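Local coordinates for protein predicted ATPase involved in replication control, Cdc46/Mcm family (Methanopyrus kandleri AV19, PDB 3F8T) that probably binds ATP and single-stranded DNA and may act as a DNA helicase in replication, at residues Pro29-Val32 and Leu33-Val37; Glu418-Lys421 and Arg422-Trp426; Asp470-Pro473 and Glu474-Asp477. The protein carries 2 engineered substitutions. All coordinates share one frame; numbering follows the deposited sequence.

Overall arrangement
The three contacts show how helices are organised locally at two ends of one chain. Interaction 1 comes first in sequence, in helix 30-37 of the N-terminal MCM family region. Interactions 2 and 3 follow in that order within the AAA-lid family region, on the other side of the chain's centre; the centre of interaction 1 lies 68 Å from that of interaction 2 and 62 Å from that of interaction 3. The latter two have centres 9 Å apart. Helices 417-439 and 473-489 meet there, tied by a salt bridge of 2.8 Å between Arg422 NH2 and Asp477 OD2, so one contact lies within the N-terminal region while the other two join two helices of the lid.

Interaction 1. Residues Pro29-Val32 and Leu33-Val37; sequences PTRV and LIEIV
The short helix 30-37, part of the N-terminal MCM family region, illustrates how i to i+4 spacing pairs side chains along a helix: Thr30 with Ile34, Arg31 with Glu35 and Val32 with Ile36. A backbone hydrogen bond accompanies each pair. That from Ile34 N to Thr30 O measures 3.0 Å, the bond from Glu35 N to Arg31 O 2.8 Å, and that from Ile36 N to Val32 O 3.1 Å.

The central pair is a salt bridge, with Arg31 NH2 3.0 Å from Glu35 OE2. Glu35 OE2 also lies 3.1 Å from Arg31 NE, so two guanidinium nitrogens gather about one carboxylate oxygen. The approach is oblique, and the two flat groups stand 77° apart instead of meeting in the coplanar, two-pronged manner. Arg31 reaches this position with CG between its backbone N and carbonyl carbon (chi1 60°) and a later bend at chi3, which turns the guanidinium back to its partner. Glu35 beyond CG is extended, its CG running past Arg31 O.

The flanking pairs touch through carbon. Thr30 presents its methyl group to the end of Ile34, and the 3.5 Å between Thr30 CG2 and Ile34 CD1 is tighter than ordinary van der Waals contact. Val32 and Ile36 lie side by side and point the same way, with Val32 CG1 3.8 Å from Ile36 CD1.

Val32 leans on Leu66 of helix 64-72, as does Glu35, and Ile36 touches Ile70 of that helix, Val77 and Leu81 of helix 74-88 and Phe42 of helix 40-47. Leu33 packs against Ile19, Val22 and Ala23 of helix 19-25 and against Leu81, so that helix 30-37 packs among helices 19-25, 40-47, 64-72 and 74-88.

Interaction 2. Residues Glu418-Lys421 and Arg422-Trp426; sequences EARK and RLEHW
Glu424 OE1 accepts the shortest polar contact here, a salt bridge of 2.6 Å to Arg420 NH1, one turn earlier on helix 417-439. The oxygen comes in at the edge of the guanidinium, near its plane, but the carboxylate itself is turned 76° from that plane. Only OE1 comes close: Glu424 OE2 stays 4.0 Å from Arg420 NH1. The arginine chain runs out from the helix with CG anti to the backbone N (chi1 179°) and then bends at chi3 (71°), which carries NH1 over to the glutamate. Glu424 is extended beyond CG, and Glu424 CG rests 3.3 Å from Arg420 O. Glu424 N also donates to Arg420 O, at 2.9 Å.

The guanidinium has a second acid, since Arg420 NH2 bridges to Glu417. Lys421 NZ does likewise with Glu417, while the approach of Lys421 NZ to Glu418 OE2, 3.7 Å, is a long salt bridge. Arg422 leads away from this group: Arg422 CB passes 3.4 Å from Glu418 O, and its guanidinium pairs with Asp477 on the adjoining helix 473-489.

Leu423 belongs to another side of the helix, where it packs on Leu452 and Val455 of helix 449-465, and Trp426 reaches Val455 and, through NE1, Asp484.

The chemistry is that of an amphipathic helix. On its exposed side, acids and bases interleave so that neighbouring charges are probably largely balanced along the surface, while Leu423 and Trp426 are buried against helices 449-465 and 473-489.

Interaction 3. Residues Asp470-Pro473 and Glu474-Asp477; sequences DVEP and EDVD
Pro473 and Asp475 form, with Glu472 at the N-cap, the start of helix 473-489 in the MCM AAA-lid region. Glu472 N donates to Asp475 OD2 at 2.8 Å, nearly straight at 175°. This is one half of a capping box: the side chain three places beyond the N-cap folds back to the N-cap amide, which meets OD2 on its anti side, 31° out of the carboxylate plane. Asp475 OD2 also bridges to Arg466, so two groups grip one oxygen of a buried residue. With an alanine in place of Asp475, the Glu472 amide and the Arg466 guanidinium would probably both be left without this partner, and the turn from strand to helix would be less firmly fixed.

Pro473 has no N-H to offer, which costs nothing in the first turn of a helix, and Pro473 O accepts from Asp477 N at 2.9 Å. Glu472 O takes Val476 N at 3.2 Å. Val471 CG1, from strand 470-471, rests 3.9 Å from Asp475 CB.

Glu474 bends back toward the proline: its turn at chi2 (64°) brings Glu474 OE1 to 3.7 Å from Pro473 CD.

Interaction 1. Residues Pro29-Val32 and Leu33-Val37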
ATOM      1  N   PRO A  29      15.778   6.040  40.230  1.00 29.26           N
ATOM      2  CA  PRO A  29      15.316   6.828  41.378  1.00 29.80           C
ATOM      3  C   PRO A  29      14.054   6.174  41.905  1.00 30.45           C
ATOM      4  O   PRO A  29      13.187   5.789  41.112  1.00 30.46           O
ATOM      5  CB  PRO A  29      14.981   8.187  40.764  1.00 29.67           C
ATOM      6  CG  PRO A  29      15.779   8.256  39.516  1.00 29.60           C
ATOM      7  CD  PRO A  29      15.868   6.852  39.001  1.00 29.23           C
ATOM      8  N   THR A  30      13.960   6.016  43.220  1.00 31.15           N
ATOM      9  CA  THR A  30      12.778   5.404  43.835  1.00 32.09           C
ATOM     10  C   THR A  30      11.450   6.034  43.368  1.00 32.11           C
ATOM     11  O   THR A  30      10.479   5.319  43.113  1.00 32.38           O
ATOM     12  CB  THR A  30      12.876   5.385  45.387  1.00 32.41           C
ATOM     13  OG1 THR A  30      14.034   4.633  45.770  1.00 33.62           O
ATOM     14  CG2 THR A  30      11.661   4.717  45.993  1.00 32.79           C
ATOM     15  N   ARG A  31      11.412   7.358  43.243  1.00 32.52           N
ATOM     16  CA  ARG A  31      10.176   8.040  42.832  1.00 33.03           C
ATOM     17  C   ARG A  31       9.646   7.582  41.456  1.00 31.67           C
ATOM     18  O   ARG A  31       8.429   7.498  41.250  1.00 31.37           O
ATOM     19  CB  ARG A  31      10.313   9.567  42.913  1.00 33.29           C
ATOM     20  CG  ARG A  31      11.393  10.186  42.041  1.00 35.25           C
ATOM     21  CD  ARG A  31      11.267  11.730  41.969  1.00 36.24           C
ATOM     22  NE  ARG A  31      10.104  12.163  41.186  1.00 41.99           N
ATOM     23  CZ  ARG A  31      10.034  12.127  39.853  1.00 44.54           C
ATOM     24  NH1 ARG A  31      11.060  11.678  39.131  1.00 45.35           N
ATOM     25  NH2 ARG A  31       8.931  12.532  39.237  1.00 44.76           N
ATOM     26  N   VAL A  32      10.555   7.278  40.527  1.00 30.09           N
ATOM     27  CA  VAL A  32      10.164   6.735  39.225  1.00 29.17           C
ATOM     28  C   VAL A  32       9.261   5.525  39.412  1.00 28.69           C
ATOM     29  O   VAL A  32       8.161   5.484  38.843  1.00 28.44           O
ATOM     30  CB  VAL A  32      11.391   6.385  38.324  1.00 29.30           C
ATOM     31  CG1 VAL A  32      10.960   5.627  37.040  1.00 28.57           C
ATOM     32  CG2 VAL A  32      12.142   7.643  37.958  1.00 28.62           C
ATOM     33  N   LEU A  33       9.706   4.554  40.215  1.00 27.44           N
ATOM     34  CA  LEU A  33       8.934   3.333  40.428  1.00 27.40           C
ATOM     35  C   LEU A  33       7.675   3.540  41.273  1.00 26.68           C
ATOM     36  O   LEU A  33       6.638   2.942  40.994  1.00 26.62           O
ATOM     37  CB  LEU A  33       9.792   2.208  41.034  1.00 27.62           C
ATOM     38  CG  LEU A  33      10.653   1.315  40.126  1.00 30.36           C
ATOM     39  CD1 LEU A  33      11.013   0.028  40.866  1.00 30.06           C
ATOM     40  CD2 LEU A  33       9.970   0.986  38.787  1.00 30.07           C
ATOM     41  N   ILE A  34       7.772   4.366  42.313  1.00 25.58           N
ATOM     42  CA  ILE A  34       6.595   4.711  43.110  1.00 25.51           C
ATOM     43  C   ILE A  34       5.509   5.359  42.231  1.00 24.47           C
ATOM     44  O   ILE A  34       4.346   4.992  42.310  1.00 23.89           O
ATOM     45  CB  ILE A  34       6.939   5.647  44.305  1.00 25.21           C
ATOM     46  CG1 ILE A  34       7.844   4.928  45.307  1.00 25.99           C
ATOM     47  CG2 ILE A  34       5.658   6.078  45.021  1.00 25.46           C
ATOM     48  CD1 ILE A  34       8.398   5.838  46.394  1.00 26.79           C
ATOM     49  N   GLU A  35       5.884   6.326  41.400  1.00 24.23           N
ATOM     50  CA  GLU A  35       4.871   6.984  40.566  1.00 24.99           C
ATOM     51  C   GLU A  35       4.268   6.028  39.530  1.00 24.34           C
ATOM     52  O   GLU A  35       3.065   6.100  39.237  1.00 23.66           O
ATOM     53  CB  GLU A  35       5.420   8.263  39.941  1.00 25.75           C
ATOM     54  CG  GLU A  35       5.648   9.334  41.010  1.00 28.91           C
ATOM     55  CD  GLU A  35       6.325  10.584  40.488  1.00 36.22           C
ATOM     56  OE1 GLU A  35       6.058  10.991  39.325  1.00 37.79           O
ATOM     57  OE2 GLU A  35       7.129  11.171  41.255  1.00 38.18           O
ATOM     58  N   ILE A  36       5.092   5.111  39.017  1.00 23.61           N
ATOM     59  CA  ILE A  36       4.615   4.090  38.067  1.00 23.72           C
ATOM     60  C   ILE A  36       3.553   3.169  38.677  1.00 24.16           C
ATOM     61  O   ILE A  36       2.481   2.960  38.095  1.00 25.47           O
ATOM     62  CB  ILE A  36       5.791   3.248  37.478  1.00 23.70           C
ATOM     63  CG1 ILE A  36       6.634   4.113  36.520  1.00 23.68           C
ATOM     64  CG2 ILE A  36       5.243   1.995  36.763  1.00 22.20           C
ATOM     65  CD1 ILE A  36       7.965   3.455  36.027  1.00 22.83           C
ATOM     66  N   VAL A  37       3.846   2.626  39.851  1.00 24.65           N
ATOM     67  CA  VAL A  37       2.959   1.686  40.522  1.00 26.30           C
ATOM     68  C   VAL A  37       1.646   2.329  40.995  1.00 26.44           C
ATOM     69  O   VAL A  37       0.635   1.643  41.154  1.00 26.60           O
ATOM     70  CB  VAL A  37       3.712   0.983  41.685  1.00 26.57           C
ATOM     71  CG1 VAL A  37       2.774   0.195  42.547  1.00 29.32           C
ATOM     72  CG2 VAL A  37       4.789   0.078  41.104  1.00 26.71           C
TER

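Interaction 2. Residues Glu418-Lys421 and Arg422-Trp426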
ATOM      1  N   GLU A 418     -29.748   3.529 -11.863  1.00 30.32           N
ATOM      2  CA  GLU A 418     -29.590   4.192 -13.157  1.00 31.22           C
ATOM      3  C   GLU A 418     -28.183   4.066 -13.764  1.00 30.46           C
ATOM      4  O   GLU A 418     -28.040   4.047 -14.993  1.00 29.99           O
ATOM      5  CB  GLU A 418     -30.039   5.655 -13.104  1.00 31.58           C
ATOM      6  CG  GLU A 418     -31.568   5.822 -12.909  1.00 36.15           C
ATOM      7  CD  GLU A 418     -32.407   4.965 -13.876  1.00 41.17           C
ATOM      8  OE1 GLU A 418     -32.493   5.308 -15.082  1.00 44.50           O
ATOM      9  OE2 GLU A 418     -32.989   3.946 -13.425  1.00 43.34           O
ATOM     10  N   ALA A 419     -27.161   3.977 -12.907  1.00 29.92           N
ATOM     11  CA  ALA A 419     -25.787   3.738 -13.362  1.00 29.75           C
ATOM     12  C   ALA A 419     -25.645   2.323 -13.917  1.00 29.92           C
ATOM     13  O   ALA A 419     -24.953   2.104 -14.915  1.00 29.41           O
ATOM     14  CB  ALA A 419     -24.796   3.946 -12.223  1.00 29.43           C
ATOM     15  N   ARG A 420     -26.268   1.362 -13.236  1.00 30.27           N
ATOM     16  CA  ARG A 420     -26.258  -0.026 -13.698  1.00 30.53           C
ATOM     17  C   ARG A 420     -26.923  -0.129 -15.062  1.00 30.04           C
ATOM     18  O   ARG A 420     -26.410  -0.808 -15.960  1.00 29.35           O
ATOM     19  CB  ARG A 420     -26.941  -0.955 -12.696  1.00 31.15           C
ATOM     20  CG  ARG A 420     -26.966  -2.395 -13.167  1.00 33.37           C
ATOM     21  CD  ARG A 420     -27.501  -3.331 -12.118  1.00 38.64           C
ATOM     22  NE  ARG A 420     -28.937  -3.192 -11.881  1.00 40.94           N
ATOM     23  CZ  ARG A 420     -29.895  -3.415 -12.782  1.00 41.87           C
ATOM     24  NH1 ARG A 420     -29.599  -3.753 -14.031  1.00 42.47           N
ATOM     25  NH2 ARG A 420     -31.166  -3.273 -12.432  1.00 43.72           N
ATOM     26  N   LYS A 421     -28.044   0.569 -15.230  1.00 29.70           N
ATOM     27  CA  LYS A 421     -28.731   0.585 -16.527  1.00 30.20           C
ATOM     28  C   LYS A 421     -27.879   1.243 -17.613  1.00 29.54           C
ATOM     29  O   LYS A 421     -27.802   0.735 -18.742  1.00 29.22           O
ATOM     30  CB  LYS A 421     -30.111   1.240 -16.416  1.00 30.28           C
ATOM     31  CG  LYS A 421     -31.103   0.345 -15.700  1.00 33.36           C
ATOM     32  CD  LYS A 421     -32.435   1.042 -15.453  1.00 39.26           C
ATOM     33  CE  LYS A 421     -33.488   0.031 -15.016  1.00 41.68           C
ATOM     34  NZ  LYS A 421     -34.475   0.610 -14.052  1.00 44.63           N
ATOM     35  N   ARG A 422     -27.220   2.343 -17.257  1.00 28.69           N
ATOM     36  CA  ARG A 422     -26.334   3.057 -18.170  1.00 28.76           C
ATOM     37  C   ARG A 422     -25.186   2.146 -18.633  1.00 28.27           C
ATOM     38  O   ARG A 422     -24.801   2.151 -19.810  1.00 27.70           O
ATOM     39  CB  ARG A 422     -25.796   4.331 -17.500  1.00 29.01           C
ATOM     40  CG  ARG A 422     -24.870   5.164 -18.376  1.00 30.91           C
ATOM     41  CD  ARG A 422     -25.630   6.040 -19.375  1.00 36.58           C
ATOM     42  NE  ARG A 422     -25.733   7.397 -18.850  1.00 42.13           N
ATOM     43  CZ  ARG A 422     -25.803   8.502 -19.588  1.00 44.35           C
ATOM     44  NH1 ARG A 422     -25.785   8.433 -20.915  1.00 46.07           N
ATOM     45  NH2 ARG A 422     -25.882   9.683 -18.987  1.00 45.63           N
ATOM     46  N   LEU A 423     -24.672   1.352 -17.698  1.00 28.15           N
ATOM     47  CA  LEU A 423     -23.552   0.455 -17.962  1.00 28.15           C
ATOM     48  C   LEU A 423     -23.985  -0.700 -18.869  1.00 28.97           C
ATOM     49  O   LEU A 423     -23.311  -1.022 -19.851  1.00 28.73           O
ATOM     50  CB  LEU A 423     -22.991  -0.083 -16.647  1.00 28.01           C
ATOM     51  CG  LEU A 423     -21.917  -1.168 -16.714  1.00 27.20           C
ATOM     52  CD1 LEU A 423     -20.670  -0.680 -17.414  1.00 26.19           C
ATOM     53  CD2 LEU A 423     -21.586  -1.656 -15.315  1.00 28.25           C
ATOM     54  N   GLU A 424     -25.115  -1.311 -18.533  1.00 29.52           N
ATOM     55  CA  GLU A 424     -25.643  -2.427 -19.330  1.00 31.08           C
ATOM     56  C   GLU A 424     -25.986  -1.994 -20.766  1.00 30.56           C
ATOM     57  O   GLU A 424     -25.725  -2.739 -21.725  1.00 30.87           O
ATOM     58  CB  GLU A 424     -26.785  -3.145 -18.583  1.00 30.87           C
ATOM     59  CG  GLU A 424     -26.220  -3.846 -17.325  1.00 32.76           C
ATOM     60  CD  GLU A 424     -27.208  -4.679 -16.513  1.00 34.03           C
ATOM     61  OE1 GLU A 424     -28.363  -4.235 -16.292  1.00 37.91           O
ATOM     62  OE2 GLU A 424     -26.788  -5.772 -16.048  1.00 37.22           O
ATOM     63  N   HIS A 425     -26.506  -0.774 -20.901  1.00 30.25           N
ATOM     64  CA  HIS A 425     -26.848  -0.177 -22.196  1.00 30.62           C
ATOM     65  C   HIS A 425     -25.621   0.047 -23.078  1.00 29.75           C
ATOM     66  O   HIS A 425     -25.623  -0.322 -24.254  1.00 28.81           O
ATOM     67  CB  HIS A 425     -27.585   1.156 -21.999  1.00 31.27           C
ATOM     68  CG  HIS A 425     -27.942   1.850 -23.280  1.00 35.05           C
ATOM     69  ND1 HIS A 425     -28.894   1.363 -24.151  1.00 37.62           N
ATOM     70  CD2 HIS A 425     -27.479   2.997 -23.832  1.00 36.10           C
ATOM     71  CE1 HIS A 425     -29.008   2.182 -25.181  1.00 37.84           C
ATOM     72  NE2 HIS A 425     -28.155   3.180 -25.015  1.00 39.19           N
ATOM     73  N   TRP A 426     -24.590   0.683 -22.516  1.00 28.36           N
ATOM     74  CA  TRP A 426     -23.311   0.818 -23.216  1.00 27.88           C
ATOM     75  C   TRP A 426     -22.834  -0.548 -23.716  1.00 27.83           C
ATOM     76  O   TRP A 426     -22.493  -0.705 -24.882  1.00 27.57           O
ATOM     77  CB  TRP A 426     -22.249   1.431 -22.297  1.00 27.12           C
ATOM     78  CG  TRP A 426     -20.887   1.460 -22.926  1.00 26.39           C
ATOM     79  CD1 TRP A 426     -20.394   2.417 -23.758  1.00 27.17           C
ATOM     80  CD2 TRP A 426     -19.861   0.469 -22.803  1.00 25.94           C
ATOM     81  NE1 TRP A 426     -19.115   2.099 -24.141  1.00 25.33           N
ATOM     82  CE2 TRP A 426     -18.765   0.905 -23.576  1.00 24.92           C
ATOM     83  CE3 TRP A 426     -19.759  -0.743 -22.109  1.00 25.76           C
ATOM     84  CZ2 TRP A 426     -17.580   0.176 -23.677  1.00 25.83           C
ATOM     85  CZ3 TRP A 426     -18.566  -1.474 -22.211  1.00 26.44           C
ATOM     86  CH2 TRP A 426     -17.504  -1.011 -22.989  1.00 25.88           C
TER

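Interaction 3. Residues Asp470-Pro473 and Glu474-Asp477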
ATOM      1  N   ASP A 470     -21.549   6.490  -4.286  1.00 25.12           N
ATOM      2  CA  ASP A 470     -22.520   6.166  -5.318  1.00 25.62           C
ATOM      3  C   ASP A 470     -21.931   6.366  -6.713  1.00 25.09           C
ATOM      4  O   ASP A 470     -21.559   7.479  -7.095  1.00 24.99           O
ATOM      5  CB  ASP A 470     -23.784   7.007  -5.132  1.00 26.14           C
ATOM      6  CG  ASP A 470     -24.457   6.752  -3.794  1.00 28.13           C
ATOM      7  OD1 ASP A 470     -24.458   5.602  -3.323  1.00 29.87           O
ATOM      8  OD2 ASP A 470     -24.963   7.720  -3.200  1.00 32.35           O
ATOM      9  N   VAL A 471     -21.817   5.277  -7.466  1.00 25.02           N
ATOM     10  CA  VAL A 471     -21.438   5.381  -8.879  1.00 24.39           C
ATOM     11  C   VAL A 471     -22.669   5.808  -9.677  1.00 24.97           C
ATOM     12  O   VAL A 471     -23.696   5.128  -9.641  1.00 25.03           O
ATOM     13  CB  VAL A 471     -20.884   4.053  -9.425  1.00 24.71           C
ATOM     14  CG1 VAL A 471     -20.340   4.248 -10.833  1.00 24.19           C
ATOM     15  CG2 VAL A 471     -19.815   3.497  -8.483  1.00 24.18           C
ATOM     16  N   GLU A 472     -22.556   6.926 -10.394  1.00 25.10           N
ATOM     17  CA  GLU A 472     -23.688   7.534 -11.114  1.00 26.37           C
ATOM     18  C   GLU A 472     -23.511   7.389 -12.626  1.00 26.06           C
ATOM     19  O   GLU A 472     -22.405   7.081 -13.082  1.00 25.06           O
ATOM     20  CB  GLU A 472     -23.794   9.020 -10.752  1.00 26.45           C
ATOM     21  CG  GLU A 472     -23.785   9.308  -9.253  1.00 31.23           C
ATOM     22  CD  GLU A 472     -25.173   9.353  -8.644  1.00 36.01           C
ATOM     23  OE1 GLU A 472     -26.133   8.891  -9.304  1.00 37.98           O
ATOM     24  OE2 GLU A 472     -25.304   9.859  -7.499  1.00 38.82           O
ATOM     25  N   PRO A 473     -24.593   7.599 -13.419  1.00 26.81           N
ATOM     26  CA  PRO A 473     -24.454   7.518 -14.891  1.00 27.21           C
ATOM     27  C   PRO A 473     -23.310   8.361 -15.475  1.00 27.46           C
ATOM     28  O   PRO A 473     -22.636   7.943 -16.441  1.00 27.28           O
ATOM     29  CB  PRO A 473     -25.820   8.017 -15.394  1.00 27.40           C
ATOM     30  CG  PRO A 473     -26.771   7.569 -14.330  1.00 27.41           C
ATOM     31  CD  PRO A 473     -25.998   7.866 -13.036  1.00 27.20           C
ATOM     32  N   GLU A 474     -23.087   9.526 -14.885  1.00 27.20           N
ATOM     33  CA  GLU A 474     -22.001  10.405 -15.289  1.00 27.16           C
ATOM     34  C   GLU A 474     -20.613   9.739 -15.154  1.00 25.35           C
ATOM     35  O   GLU A 474     -19.731   9.964 -16.005  1.00 24.94           O
ATOM     36  CB  GLU A 474     -22.068  11.691 -14.475  1.00 28.08           C
ATOM     37  CG  GLU A 474     -23.231  12.631 -14.877  1.00 33.34           C
ATOM     38  CD  GLU A 474     -24.632  12.054 -14.634  1.00 39.13           C
ATOM     39  OE1 GLU A 474     -24.838  11.313 -13.633  1.00 38.74           O
ATOM     40  OE2 GLU A 474     -25.531  12.356 -15.467  1.00 41.50           O
ATOM     41  N   ASP A 475     -20.429   8.931 -14.104  1.00 23.93           N
ATOM     42  CA  ASP A 475     -19.181   8.172 -13.892  1.00 22.28           C
ATOM     43  C   ASP A 475     -19.033   7.069 -14.941  1.00 21.78           C
ATOM     44  O   ASP A 475     -17.921   6.765 -15.375  1.00 20.74           O
ATOM     45  CB  ASP A 475     -19.119   7.530 -12.495  1.00 22.26           C
ATOM     46  CG  ASP A 475     -19.300   8.539 -11.356  1.00 22.21           C
ATOM     47  OD1 ASP A 475     -18.708   9.639 -11.411  1.00 22.17           O
ATOM     48  OD2 ASP A 475     -20.037   8.228 -10.392  1.00 21.68           O
ATOM     49  N   VAL A 476     -20.156   6.443 -15.296  1.00 20.77           N
ATOM     50  CA  VAL A 476     -20.172   5.386 -16.299  1.00 20.41           C
ATOM     51  C   VAL A 476     -19.787   5.963 -17.654  1.00 20.31           C
ATOM     52  O   VAL A 476     -18.999   5.365 -18.378  1.00 19.55           O
ATOM     53  CB  VAL A 476     -21.533   4.655 -16.367  1.00 20.47           C
ATOM     54  CG1 VAL A 476     -21.538   3.675 -17.551  1.00 19.99           C
ATOM     55  CG2 VAL A 476     -21.776   3.879 -15.055  1.00 20.84           C
ATOM     56  N   ASP A 477     -20.315   7.144 -17.958  1.00 20.79           N
ATOM     57  CA  ASP A 477     -20.071   7.814 -19.225  1.00 22.13           C
ATOM     58  C   ASP A 477     -18.593   8.141 -19.422  1.00 22.12           C
ATOM     59  O   ASP A 477     -18.042   7.968 -20.520  1.00 22.28           O
ATOM     60  CB  ASP A 477     -20.916   9.091 -19.321  1.00 22.89           C
ATOM     61  CG  ASP A 477     -22.380   8.802 -19.620  1.00 25.28           C
ATOM     62  OD1 ASP A 477     -22.738   7.627 -19.855  1.00 28.64           O
ATOM     63  OD2 ASP A 477     -23.171   9.761 -19.631  1.00 30.04           O
TER